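Local structure of lectin 2 (Agrocybe aegerita, 4TQJ) at residues A[24-29]-A[48-53]; A[36-41]-A[376-381]; A[80-85]-A[98-103]; A[227-232]-A[283-288]. The protein binds glycans through the N-acetylglucosamine at their non-reducing end, as a lectin built on a beta-propeller fold. The protein carries 1 engineered substitution. One frame throughout, in Å; residues are numbered along the deposited sequence.

Interaction 1: A[24-29]-A[48-53]; sequences FGLDGV and AQNAGG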
loop_
_atom_site.group_PDB
_atom_site.type_symbol
_atom_site.label_atom_id
_atom_site.label_comp_id
_atom_site.label_asym_id
_atom_site.label_seq_id
_atom_site.Cartn_x
_atom_site.Cartn_y
_atom_site.Cartn_z
ATOM N N PHE A 24 12.554 13.408 7.627
ATOM C CA PHE A 24 13.915 13.776 7.275
ATOM C C PHE A 24 14.648 14.053 8.577
ATOM O O PHE A 24 14.652 15.175 9.069
ATOM C CB PHE A 24 13.938 14.991 6.357
ATOM C CG PHE A 24 13.328 14.731 5.011
ATOM C CD1 PHE A 24 14.119 14.323 3.940
ATOM C CD2 PHE A 24 11.961 14.850 4.827
ATOM C CE1 PHE A 24 13.556 14.072 2.694
ATOM C CE2 PHE A 24 11.386 14.602 3.594
ATOM C CZ PHE A 24 12.180 14.210 2.524
ATOM N N GLY A 25 15.227 13.006 9.153
ATOM C CA GLY A 25 15.862 13.104 10.453
ATOM C C GLY A 25 17.268 13.659 10.326
ATOM O O GLY A 25 17.692 14.058 9.236
ATOM N N LEU A 26 17.997 13.678 11.438
ATOM C CA LEU A 26 19.345 14.240 11.455
ATOM C C LEU A 26 20.331 13.413 10.629
ATOM O O LEU A 26 21.270 13.955 10.056
ATOM C CB LEU A 26 19.846 14.344 12.893
ATOM C CG LEU A 26 19.025 15.257 13.797
ATOM C CD1 LEU A 26 19.481 15.120 15.266
ATOM C CD2 LEU A 26 19.090 16.711 13.298
ATOM N N ASP A 27 20.112 12.103 10.569
ATOM C CA ASP A 27 21.080 11.209 9.937
ATOM C C ASP A 27 20.569 10.620 8.627
ATOM O O ASP A 27 21.210 9.746 8.029
ATOM C CB ASP A 27 21.487 10.083 10.895
ATOM C CG ASP A 27 22.036 10.601 12.229
ATOM O OD1 ASP A 27 22.702 11.656 12.267
ATOM O OD2 ASP A 27 21.808 9.926 13.247
ATOM N N GLY A 28 19.415 11.094 8.177
ATOM C CA GLY A 28 18.870 10.634 6.916
ATOM C C GLY A 28 17.373 10.451 6.976
ATOM O O GLY A 28 16.742 10.746 7.987
ATOM N N VAL A 29 16.818 9.946 5.888
ATOM C CA VAL A 29 15.382 9.761 5.748
ATOM C C VAL A 29 14.915 8.524 6.512
ATOM O O VAL A 29 15.357 7.405 6.246
ATOM C CB VAL A 29 15.018 9.613 4.265
ATOM C CG1 VAL A 29 13.501 9.560 4.072
ATOM C CG2 VAL A 29 15.634 10.750 3.461
ATOM N N ALA A 48 19.651 15.129 4.836
ATOM C CA ALA A 48 19.614 15.288 6.284
ATOM C C ALA A 48 20.593 16.338 6.818
ATOM O O ALA A 48 21.578 16.682 6.158
ATOM C CB ALA A 48 19.867 13.939 6.954
ATOM N N GLN A 49 20.305 16.835 8.020
ATOM C CA GLN A 49 21.151 17.804 8.708
ATOM C C GLN A 49 22.593 17.305 8.773
ATOM O O GLN A 49 23.539 18.056 8.534
ATOM C CB GLN A 49 20.640 18.017 10.140
ATOM C CG GLN A 49 21.411 19.060 10.937
ATOM C CD GLN A 49 21.063 20.478 10.526
ATOM O OE1 GLN A 49 20.088 20.709 9.814
ATOM N NE2 GLN A 49 21.858 21.437 10.982
ATOM N N ASN A 50 22.751 16.027 9.098
ATOM C CA ASN A 50 24.077 15.441 9.254
ATOM C C ASN A 50 24.411 14.391 8.204
ATOM O O ASN A 50 25.284 13.555 8.416
ATOM C CB ASN A 50 24.244 14.873 10.663
ATOM C CG ASN A 50 24.009 15.917 11.728
ATOM O OD1 ASN A 50 24.413 17.069 11.572
ATOM N ND2 ASN A 50 23.338 15.528 12.813
ATOM N N ALA A 51 23.720 14.451 7.070
ATOM C CA ALA A 51 24.061 13.636 5.910
ATOM C C ALA A 51 23.693 14.359 4.618
ATOM O O ALA A 51 22.547 14.311 4.186
ATOM C CB ALA A 51 23.364 12.289 5.985
ATOM N N GLY A 52 24.662 15.042 4.015
ATOM C CA GLY A 52 24.440 15.747 2.764
ATOM C C GLY A 52 24.372 17.248 2.962
ATOM O O GLY A 52 24.258 18.004 2.001
ATOM N N GLY A 53 24.431 17.675 4.217
ATOM C CA GLY A 53 24.418 19.091 4.547
ATOM C C GLY A 53 23.107 19.811 4.274
ATOM O O GLY A 53 23.114 20.981 3.908
HETATM O O HOH W 1 17.453 16.820 8.663
HETATM O O HOH W 2 25.077 10.902 10.020
#

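Interaction 2: A[36-41]-A[376-381]; sequences VNLQPF and KALTND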
loop_
_atom_site.group_PDB
_atom_site.type_symbol
_atom_site.label_atom_id
_atom_site.label_comp_id
_atom_site.label_asym_id
_atom_site.label_seq_id
_atom_site.Cartn_x
_atom_site.Cartn_y
_atom_site.Cartn_z
ATOM N N VAL A 36 1.645 -3.223 11.016
ATOM C CA VAL A 36 1.342 -3.863 12.302
ATOM C C VAL A 36 2.469 -3.740 13.322
ATOM O O VAL A 36 2.236 -3.766 14.525
ATOM C CB VAL A 36 1.000 -5.358 12.126
ATOM C CG1 VAL A 36 -0.295 -5.516 11.313
ATOM C CG2 VAL A 36 2.168 -6.101 11.465
ATOM N N ASN A 37 3.690 -3.622 12.831
ATOM C CA ASN A 37 4.841 -3.469 13.694
ATOM C C ASN A 37 5.592 -2.222 13.259
ATOM O O ASN A 37 6.593 -2.305 12.555
ATOM C CB ASN A 37 5.735 -4.700 13.603
ATOM C CG ASN A 37 6.883 -4.667 14.587
ATOM O OD1 ASN A 37 6.879 -3.896 15.549
ATOM N ND2 ASN A 37 7.874 -5.521 14.354
ATOM N N LEU A 38 5.074 -1.062 13.652
ATOM C CA LEU A 38 5.652 0.199 13.207
ATOM C C LEU A 38 7.071 0.311 13.727
ATOM O O LEU A 38 7.297 0.287 14.933
ATOM C CB LEU A 38 4.822 1.390 13.684
ATOM C CG LEU A 38 5.431 2.771 13.401
ATOM C CD1 LEU A 38 5.541 3.015 11.901
ATOM C CD2 LEU A 38 4.632 3.887 14.074
ATOM N N GLN A 39 8.024 0.412 12.813
ATOM C CA GLN A 39 9.422 0.548 13.188
ATOM C C GLN A 39 10.133 1.495 12.221
ATOM O O GLN A 39 10.074 1.315 11.015
ATOM C CB GLN A 39 10.110 -0.816 13.219
ATOM C CG GLN A 39 9.587 -1.776 14.299
ATOM C CD GLN A 39 9.698 -1.227 15.725
ATOM O OE1 GLN A 39 10.404 -0.245 15.983
ATOM N NE2 GLN A 39 8.995 -1.870 16.661
ATOM N N PRO A 40 10.804 2.514 12.759
ATOM C CA PRO A 40 11.467 3.501 11.901
ATOM C C PRO A 40 12.537 2.801 11.073
ATOM O O PRO A 40 13.283 1.992 11.617
ATOM C CB PRO A 40 12.121 4.448 12.907
ATOM C CG PRO A 40 12.389 3.588 14.109
ATOM C CD PRO A 40 11.214 2.633 14.169
ATOM N N PHE A 41 12.591 3.094 9.779
ATOM C CA PHE A 41 13.543 2.461 8.879
ATOM C C PHE A 41 14.411 3.519 8.209
ATOM O O PHE A 41 13.916 4.354 7.452
ATOM C CB PHE A 41 12.788 1.632 7.836
ATOM C CG PHE A 41 13.663 1.036 6.776
ATOM C CD1 PHE A 41 13.386 1.252 5.432
ATOM C CD2 PHE A 41 14.752 0.244 7.115
ATOM C CE1 PHE A 41 14.186 0.691 4.441
ATOM C CE2 PHE A 41 15.564 -0.314 6.131
ATOM C CZ PHE A 41 15.282 -0.088 4.797
ATOM N N LYS A 376 -3.544 6.540 22.541
ATOM C CA LYS A 376 -2.702 5.366 22.684
ATOM C C LYS A 376 -1.268 5.694 22.336
ATOM O O LYS A 376 -1.007 6.472 21.428
ATOM C CB LYS A 376 -3.211 4.236 21.782
ATOM C CG LYS A 376 -4.382 3.471 22.367
ATOM C CD LYS A 376 -4.658 2.193 21.581
ATOM C CE LYS A 376 -5.262 2.512 20.227
ATOM N NZ LYS A 376 -6.472 3.390 20.399
ATOM N N ALA A 377 -0.334 5.102 23.066
ATOM C CA ALA A 377 1.077 5.241 22.730
ATOM C C ALA A 377 1.391 4.315 21.572
ATOM O O ALA A 377 1.320 3.098 21.709
ATOM C CB ALA A 377 1.946 4.894 23.935
ATOM N N LEU A 378 1.732 4.890 20.427
ATOM C CA LEU A 378 2.032 4.116 19.234
ATOM C C LEU A 378 3.519 3.768 19.150
ATOM O O LEU A 378 3.871 2.649 18.774
ATOM C CB LEU A 378 1.565 4.875 17.982
ATOM C CG LEU A 378 2.000 4.480 16.567
ATOM C CD1 LEU A 378 1.427 3.136 16.134
ATOM C CD2 LEU A 378 1.549 5.567 15.601
ATOM N N THR A 379 4.386 4.720 19.495
ATOM C CA THR A 379 5.840 4.485 19.496
ATOM C C THR A 379 6.648 5.630 20.143
ATOM O O THR A 379 6.195 6.774 20.184
ATOM C CB THR A 379 6.382 4.226 18.068
ATOM O OG1 THR A 379 7.796 4.005 18.118
ATOM C CG2 THR A 379 6.099 5.410 17.159
ATOM N N ASN A 380 7.834 5.314 20.662
ATOM C CA ASN A 380 8.747 6.342 21.166
ATOM C C ASN A 380 9.393 7.105 20.024
ATOM O O ASN A 380 9.858 8.224 20.200
ATOM C CB ASN A 380 9.857 5.739 22.035
ATOM C CG ASN A 380 9.357 5.253 23.380
ATOM O OD1 ASN A 380 8.452 5.841 23.973
ATOM N ND2 ASN A 380 9.951 4.171 23.871
ATOM N N ASP A 381 9.423 6.488 18.849
ATOM C CA ASP A 381 10.087 7.077 17.690
ATOM C C ASP A 381 9.315 8.284 17.139
ATOM O O ASP A 381 8.103 8.399 17.331
ATOM C CB ASP A 381 10.266 6.010 16.599
ATOM C CG ASP A 381 10.969 4.751 17.115
ATOM O OD1 ASP A 381 12.019 4.869 17.789
ATOM O OD2 ASP A 381 10.460 3.639 16.858
#

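Interaction 3: A[80-85]-A[98-103]; sequences AGVYVS and KMVIAN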
loop_
_atom_site.group_PDB
_atom_site.type_symbol
_atom_site.label_atom_id
_atom_site.label_comp_id
_atom_site.label_asym_id
_atom_site.label_seq_id
_atom_site.Cartn_x
_atom_site.Cartn_y
_atom_site.Cartn_z
ATOM N N ALA A 80 22.425 22.845 -5.905
ATOM C CA ALA A 80 22.720 22.824 -7.337
ATOM C C ALA A 80 21.548 22.332 -8.177
ATOM O O ALA A 80 21.606 22.348 -9.404
ATOM C CB ALA A 80 23.958 21.979 -7.613
ATOM N N GLY A 81 20.487 21.883 -7.516
ATOM C CA GLY A 81 19.311 21.425 -8.231
ATOM C C GLY A 81 18.463 20.467 -7.424
ATOM O O GLY A 81 18.494 20.471 -6.193
ATOM N N VAL A 82 17.711 19.638 -8.131
ATOM C CA VAL A 82 16.784 18.715 -7.509
ATOM C C VAL A 82 17.321 17.298 -7.568
ATOM O O VAL A 82 17.754 16.834 -8.623
ATOM C CB VAL A 82 15.419 18.786 -8.207
ATOM C CG1 VAL A 82 14.424 17.867 -7.530
ATOM C CG2 VAL A 82 14.925 20.240 -8.226
ATOM N N TYR A 83 17.307 16.624 -6.418
ATOM C CA TYR A 83 17.806 15.261 -6.294
ATOM C C TYR A 83 16.672 14.327 -5.908
ATOM O O TYR A 83 15.856 14.669 -5.053
ATOM C CB TYR A 83 18.885 15.195 -5.216
ATOM C CG TYR A 83 20.060 16.119 -5.441
ATOM C CD1 TYR A 83 21.240 15.646 -6.015
ATOM C CD2 TYR A 83 20.003 17.456 -5.067
ATOM C CE1 TYR A 83 22.325 16.478 -6.219
ATOM C CE2 TYR A 83 21.086 18.299 -5.269
ATOM C CZ TYR A 83 22.243 17.803 -5.845
ATOM O OH TYR A 83 23.327 18.635 -6.043
ATOM N N VAL A 84 16.629 13.144 -6.520
ATOM C CA VAL A 84 15.554 12.195 -6.275
ATOM C C VAL A 84 16.077 10.827 -5.849
ATOM O O VAL A 84 17.022 10.310 -6.441
ATOM C CB VAL A 84 14.685 11.991 -7.544
ATOM C CG1 VAL A 84 13.615 10.929 -7.297
ATOM C CG2 VAL A 84 14.061 13.302 -7.997
ATOM N N SER A 85 15.459 10.253 -4.820
ATOM C CA SER A 85 15.693 8.861 -4.447
ATOM C C SER A 85 14.465 8.031 -4.780
ATOM O O SER A 85 13.440 8.101 -4.101
ATOM C CB SER A 85 16.026 8.718 -2.958
ATOM O OG SER A 85 17.390 9.014 -2.704
ATOM N N LYS A 98 19.690 10.559 -7.199
ATOM C CA LYS A 98 20.159 11.047 -8.497
ATOM C C LYS A 98 19.693 12.480 -8.759
ATOM O O LYS A 98 18.542 12.818 -8.498
ATOM C CB LYS A 98 19.655 10.124 -9.607
ATOM C CG LYS A 98 20.200 10.442 -10.991
ATOM C CD LYS A 98 19.629 9.483 -12.028
ATOM C CE LYS A 98 20.073 9.853 -13.441
ATOM N NZ LYS A 98 19.364 9.034 -14.465
ATOM N N MET A 99 20.587 13.319 -9.274
ATOM C CA MET A 99 20.236 14.702 -9.590
ATOM C C MET A 99 19.532 14.773 -10.941
ATOM O O MET A 99 20.129 14.489 -11.977
ATOM C CB MET A 99 21.475 15.602 -9.585
ATOM C CG MET A 99 21.187 17.049 -9.950
ATOM S SD MET A 99 22.693 18.034 -10.113
ATOM C CE MET A 99 23.585 17.059 -11.319
ATOM N N VAL A 100 18.263 15.169 -10.920
ATOM C CA VAL A 100 17.409 15.110 -12.106
ATOM C C VAL A 100 17.294 16.444 -12.846
ATOM O O VAL A 100 16.779 16.486 -13.960
ATOM C CB VAL A 100 15.997 14.595 -11.742
ATOM C CG1 VAL A 100 16.088 13.243 -11.073
ATOM C CG2 VAL A 100 15.278 15.589 -10.825
ATOM N N ILE A 101 17.761 17.530 -12.237
ATOM C CA ILE A 101 17.720 18.831 -12.902
ATOM C C ILE A 101 18.536 19.909 -12.190
ATOM O O ILE A 101 18.549 20.007 -10.952
ATOM C CB ILE A 101 16.256 19.332 -13.138
ATOM C CG1 ILE A 101 16.225 20.511 -14.114
ATOM C CG2 ILE A 101 15.581 19.724 -11.827
ATOM C CD1 ILE A 101 14.836 20.866 -14.589
ATOM N N ALA A 102 19.216 20.720 -12.994
ATOM C CA ALA A 102 20.024 21.820 -12.501
ATOM C C ALA A 102 19.223 23.123 -12.412
ATOM O O ALA A 102 19.614 24.144 -12.970
ATOM C CB ALA A 102 21.263 22.005 -13.385
ATOM N N ASN A 103 18.103 23.083 -11.693
ATOM C CA ASN A 103 17.276 24.268 -11.476
ATOM C C ASN A 103 16.536 24.150 -10.137
ATOM O O ASN A 103 16.589 23.101 -9.496
ATOM C CB ASN A 103 16.256 24.439 -12.611
ATOM C CG ASN A 103 16.900 24.809 -13.942
ATOM O OD1 ASN A 103 17.297 23.942 -14.712
ATOM N ND2 ASN A 103 16.982 26.101 -14.222
#

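Interaction 4: A[227-232]-A[283-288]; sequences DHPRFV and HPRFIA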
loop_
_atom_site.group_PDB
_atom_site.type_symbol
_atom_site.label_atom_id
_atom_site.label_comp_id
_atom_site.label_asym_id
_atom_site.label_seq_id
_atom_site.Cartn_x
_atom_site.Cartn_y
_atom_site.Cartn_z
ATOM N N ASP A 227 -2.396 34.965 12.035
ATOM C CA ASP A 227 -3.478 34.909 12.967
ATOM C C ASP A 227 -4.750 34.318 12.385
ATOM O O ASP A 227 -5.619 33.876 13.133
ATOM C CB ASP A 227 -3.698 36.356 13.395
ATOM C CG ASP A 227 -2.382 37.064 13.702
ATOM O OD1 ASP A 227 -2.204 38.236 13.321
ATOM O OD2 ASP A 227 -1.513 36.433 14.331
ATOM N N HIS A 228 -4.840 34.312 11.056
ATOM C CA HIS A 228 -6.059 33.927 10.349
ATOM C C HIS A 228 -5.766 32.942 9.235
ATOM O O HIS A 228 -5.690 33.329 8.060
ATOM C CB HIS A 228 -6.749 35.151 9.759
ATOM C CG HIS A 228 -6.969 36.249 10.753
ATOM N ND1 HIS A 228 -6.362 37.482 10.643
ATOM C CD2 HIS A 228 -7.707 36.295 11.884
ATOM C CE1 HIS A 228 -6.728 38.244 11.657
ATOM N NE2 HIS A 228 -7.543 37.544 12.431
ATOM N N PRO A 229 -5.598 31.663 9.597
ATOM C CA PRO A 229 -5.323 30.600 8.624
ATOM C C PRO A 229 -6.421 30.478 7.565
ATOM O O PRO A 229 -7.597 30.621 7.888
ATOM C CB PRO A 229 -5.263 29.331 9.491
ATOM C CG PRO A 229 -5.908 29.704 10.798
ATOM C CD PRO A 229 -5.622 31.157 10.983
ATOM N N ARG A 230 -6.025 30.240 6.319
ATOM C CA ARG A 230 -6.973 30.023 5.230
ATOM C C ARG A 230 -6.660 28.727 4.502
ATOM O O ARG A 230 -5.493 28.352 4.348
ATOM C CB ARG A 230 -6.961 31.190 4.245
ATOM C CG ARG A 230 -7.774 32.397 4.732
ATOM C CD ARG A 230 -7.079 33.700 4.341
ATOM N NE ARG A 230 -5.942 33.977 5.222
ATOM C CZ ARG A 230 -4.966 34.843 4.950
ATOM N NH1 ARG A 230 -4.971 35.526 3.803
ATOM N NH2 ARG A 230 -3.978 35.020 5.818
ATOM N N PHE A 231 -7.711 28.076 4.024
ATOM C CA PHE A 231 -7.595 26.763 3.412
ATOM C C PHE A 231 -8.420 26.651 2.142
ATOM O O PHE A 231 -9.432 27.339 1.973
ATOM C CB PHE A 231 -8.104 25.692 4.380
ATOM C CG PHE A 231 -7.562 25.811 5.766
ATOM C CD1 PHE A 231 -6.411 25.127 6.134
ATOM C CD2 PHE A 231 -8.200 26.597 6.707
ATOM C CE1 PHE A 231 -5.906 25.221 7.422
ATOM C CE2 PHE A 231 -7.702 26.706 8.004
ATOM C CZ PHE A 231 -6.552 26.005 8.364
ATOM N N VAL A 232 -8.010 25.748 1.263
ATOM C CA VAL A 232 -8.863 25.354 0.147
ATOM C C VAL A 232 -9.205 23.882 0.295
ATOM O O VAL A 232 -8.341 23.070 0.602
ATOM C CB VAL A 232 -8.209 25.638 -1.216
ATOM C CG1 VAL A 232 -8.166 27.139 -1.455
ATOM C CG2 VAL A 232 -6.812 25.052 -1.259
ATOM N N HIS A 283 -2.337 27.188 18.592
ATOM C CA HIS A 283 -3.526 26.412 18.274
ATOM C C HIS A 283 -3.653 26.025 16.806
ATOM O O HIS A 283 -4.429 26.631 16.065
ATOM C CB HIS A 283 -4.752 27.219 18.676
ATOM C CG HIS A 283 -4.752 27.644 20.113
ATOM N ND1 HIS A 283 -4.902 28.960 20.500
ATOM C CD2 HIS A 283 -4.648 26.926 21.255
ATOM C CE1 HIS A 283 -4.888 29.031 21.817
ATOM N NE2 HIS A 283 -4.725 27.811 22.301
ATOM N N PRO A 284 -2.906 25.006 16.380
ATOM C CA PRO A 284 -3.011 24.582 14.980
ATOM C C PRO A 284 -4.432 24.172 14.562
ATOM O O PRO A 284 -5.151 23.448 15.285
ATOM C CB PRO A 284 -2.025 23.406 14.873
ATOM C CG PRO A 284 -1.549 23.113 16.258
ATOM C CD PRO A 284 -1.787 24.353 17.087
ATOM N N ARG A 285 -4.835 24.664 13.396
ATOM C CA ARG A 285 -6.139 24.333 12.822
ATOM C C ARG A 285 -6.008 23.599 11.472
ATOM O O ARG A 285 -5.031 23.785 10.749
ATOM C CB ARG A 285 -7.013 25.579 12.731
ATOM C CG ARG A 285 -7.721 25.932 14.074
ATOM C CD ARG A 285 -7.813 27.440 14.333
ATOM N NE ARG A 285 -6.493 28.060 14.505
ATOM C CZ ARG A 285 -6.282 29.381 14.513
ATOM N NH1 ARG A 285 -7.302 30.229 14.371
ATOM N NH2 ARG A 285 -5.056 29.855 14.655
ATOM N N PHE A 286 -6.980 22.744 11.157
ATOM C CA PHE A 286 -6.930 21.930 9.936
ATOM C C PHE A 286 -8.332 21.753 9.362
ATOM O O PHE A 286 -9.330 21.822 10.084
ATOM C CB PHE A 286 -6.387 20.513 10.211
ATOM C CG PHE A 286 -5.018 20.468 10.840
ATOM C CD1 PHE A 286 -3.901 20.151 10.081
ATOM C CD2 PHE A 286 -4.855 20.695 12.203
ATOM C CE1 PHE A 286 -2.626 20.092 10.669
ATOM C CE2 PHE A 286 -3.613 20.645 12.791
ATOM C CZ PHE A 286 -2.486 20.340 12.023
ATOM N N ILE A 287 -8.396 21.507 8.060
ATOM C CA ILE A 287 -9.614 21.019 7.443
ATOM C C ILE A 287 -9.295 19.589 7.040
ATOM O O ILE A 287 -8.283 19.337 6.388
ATOM C CB ILE A 287 -10.000 21.813 6.181
ATOM C CG1 ILE A 287 -10.123 23.314 6.489
ATOM C CG2 ILE A 287 -11.295 21.248 5.586
ATOM C CD1 ILE A 287 -11.031 23.616 7.679
ATOM N N ALA A 288 -10.132 18.655 7.451
ATOM C CA ALA A 288 -9.939 17.252 7.095
ATOM C C ALA A 288 -11.290 16.562 7.085
ATOM O O ALA A 288 -12.227 17.036 7.732
ATOM C CB ALA A 288 -9.004 16.577 8.089
HETATM O O HOH W 3 -7.921 32.860 13.594
HETATM O O HOH W 4 -5.051 32.556 15.359
#

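Interaction 1: A[24-29]-A[48-53]
The carbonyl of Gly25 meets the methyl of Ala48, with Gly25 O 3.2 Å from Ala48 CB. A water links this carbonyl to the next residue along, lying 2.8 Å from Gly25 O and accepting from Gln49 N. Next comes Leu26, which makes the one direct hydrogen bond: Asn50 N reaches Leu26 O at 2.7 Å, in the carbonyl plane, with 146° at the hydrogen. The side chain of Leu26 runs alongside that of Gln49, pointing the same way, and CD2 of Leu26 rests 3.8 Å from CB of Gln49, an aliphatic match at a partly exposed spot. The chain turns at Leu26 and Asp27, and Gly25 N bonds to Gly28 O across the turn, which links two strands of the propeller sheet that also holds strand 395-399 from the far end of the chain. The type I turn from Ala48 to Ala51 sits against it. With CG turned beside its own backbone N (chi1 -56°), Asp27 brings OD1 to 3.9 Å from CB of Asn50, and a second water spans from Asn50 O to Asp27 OD1, the latter bond weak. Gly28 has phi 140°, where a beta carbon would press on the preceding carbonyl, and Gly28 N lies 3.1 Å from CB of Ala48; that methyl is pressed against backbone atoms of the turn, a place for a small residue. Val29 turns to Phe47 and Ile74.

Interaction 2: A[36-41]-A[376-381]
Leu38 pushes one methyl, CD2, against two neighbours at once: it lies 3.7 Å from CG of Leu378 and equally far from CG2 of Thr379, crossing both side chains at about a right angle. With CG anti to the backbone nitrogen (chi1 173°), Leu38 extends across the gap between the segments, where even Pro40 CA and Asp381 CA are 6.9 Å apart. The packing here is between branched aliphatic groups. Beside it, the carboxylate of Asp381 lies across the ring of Pro40, with Asp381 OD2 only 3.0 Å from CD of Pro40, a tight approach to the carbon bonded to the proline's amide nitrogen. The contact joins the edge strand 376-379 of one propeller sheet to the loop between strands 28-32 and 41-44 of the neighbouring one, at the surface. In the next shell, an ST turn fixes Asp381: its backbone N gives a straight bond, 164° at the hydrogen, to Thr379 OG1 at 3.1 Å. Leu378 and Thr379 together face Thr361 in a classic beta bulge, while Thr361 OG1 also bonds to Asp381 O. On the loop, Gln39 NE2 donates to Asn37 OD1 at 3.1 Å, tying the two amides together. Val36 of the second subunit packs on Leu378, and Asn34 OD1 of that subunit accepts from Val36 N of this chain.

Interaction 3: A[80-85]-A[98-103]
Both backbone polar atoms of Val82 are bonded, to successive residues of the other strand: Val82 N donates to Ile101 O at 3.0 Å, and Val82 O receives Val100 N at 2.9 Å, nearly along the C=O axis. The register therefore slips by one before Tyr83 faces Met99, which makes a beta bulge at Val100. Beyond it the pairing is regular, with Val84 and Lys98 exchanging two bonds, Val84 N to Lys98 O and Lys98 N to Val84 O, each 2.8 Å long. Ile101 O also takes a weak bond from Asn103 N, across the inverse gamma turn centred on Ala102, and a CA-H contact from Gly81. Gly81 has no beta carbon, which here would lie against Ile101 O. Val82, Val84 and Ile101 share one face; CG2 of Ile101 meets CG2 of Val82, and Val100, in the bulge, reaches CG2 of Val84 with CG1 at 3.7 Å. Beta-branched Val82 and Val84 fit their extended backbone. On the other face, Met99 crosses the Tyr83 ring obliquely: Met99 CB lies 3.6 Å from CD1 of Tyr83, CG stands over one face toward the rim, and the sulfur, 4.8 Å from the ring centroid, makes a Met-aromatic contact. Ser85 OG is satisfied by Ala94 O in the connecting loop. The pair is the outer antiparallel hairpin of a propeller blade, with 98-101 as its edge strand.

Interaction 4: A[227-232]-A[283-288]
Phe231 and Arg285 bury equal areas, with Ile287 the third main partner. The Phe231 ring receives CG1 of Ile287 over one face, 4.1 Å from the centroid and 28° off the normal, a CH-pi contact suited to a flat ring beside a flexible aliphatic branch. Farther along the ring, CZ of Phe231 comes within 3.6 Å of Arg285 O. Pro229 lies over one face of the Arg285 guanidinium, with Pro229 CG 3.7 Å above its centre; the compact, apolar proline ring suits that flat face. Bends at chi2 and chi3 curl the arginine back, and Arg285 NE donates to His283 O at 3.0 Å. NH1 bonds to Phe272 O, and two waters, one on NH1 and one on NH2 of Arg285, each at 2.8 Å, also donate to Asp227 O, bridging it to the guanidinium. With all three nitrogens bonded, the group's rotation is fixed. Strands 230-233 and 285-288 are the first strands of adjacent propeller sheets; their short axes run 14° apart with no backbone bond between them. Ile287 also touches Ile244 and Arg285 Cys246 on strand 242-246, while Phe286 faces Val342 of strand 339-343.

Overall arrangement
From the N terminus, the chain first closes a short loop at interaction 1, where the turn 48-53, following the first sheet, folds back on 24-29 of that sheet. Interaction 3 comes next in series, closing the 12-residue loop between 85 and 98 of the following sheet by pairing its last two strands, 82-85 and 98-101; its centre is about 17 Å from that of interaction 1. Interaction 4, across the chain's centre from both, closes the 50 residues between 232 and 283 and ties the first strands of two later sheets together. Interaction 2 spans over 330 residues, encloses interactions 3 and 4, and crosses interaction 1, because 36-41 lies between 24-29 and 48-53. It links the first sheet to the one formed by 339-379.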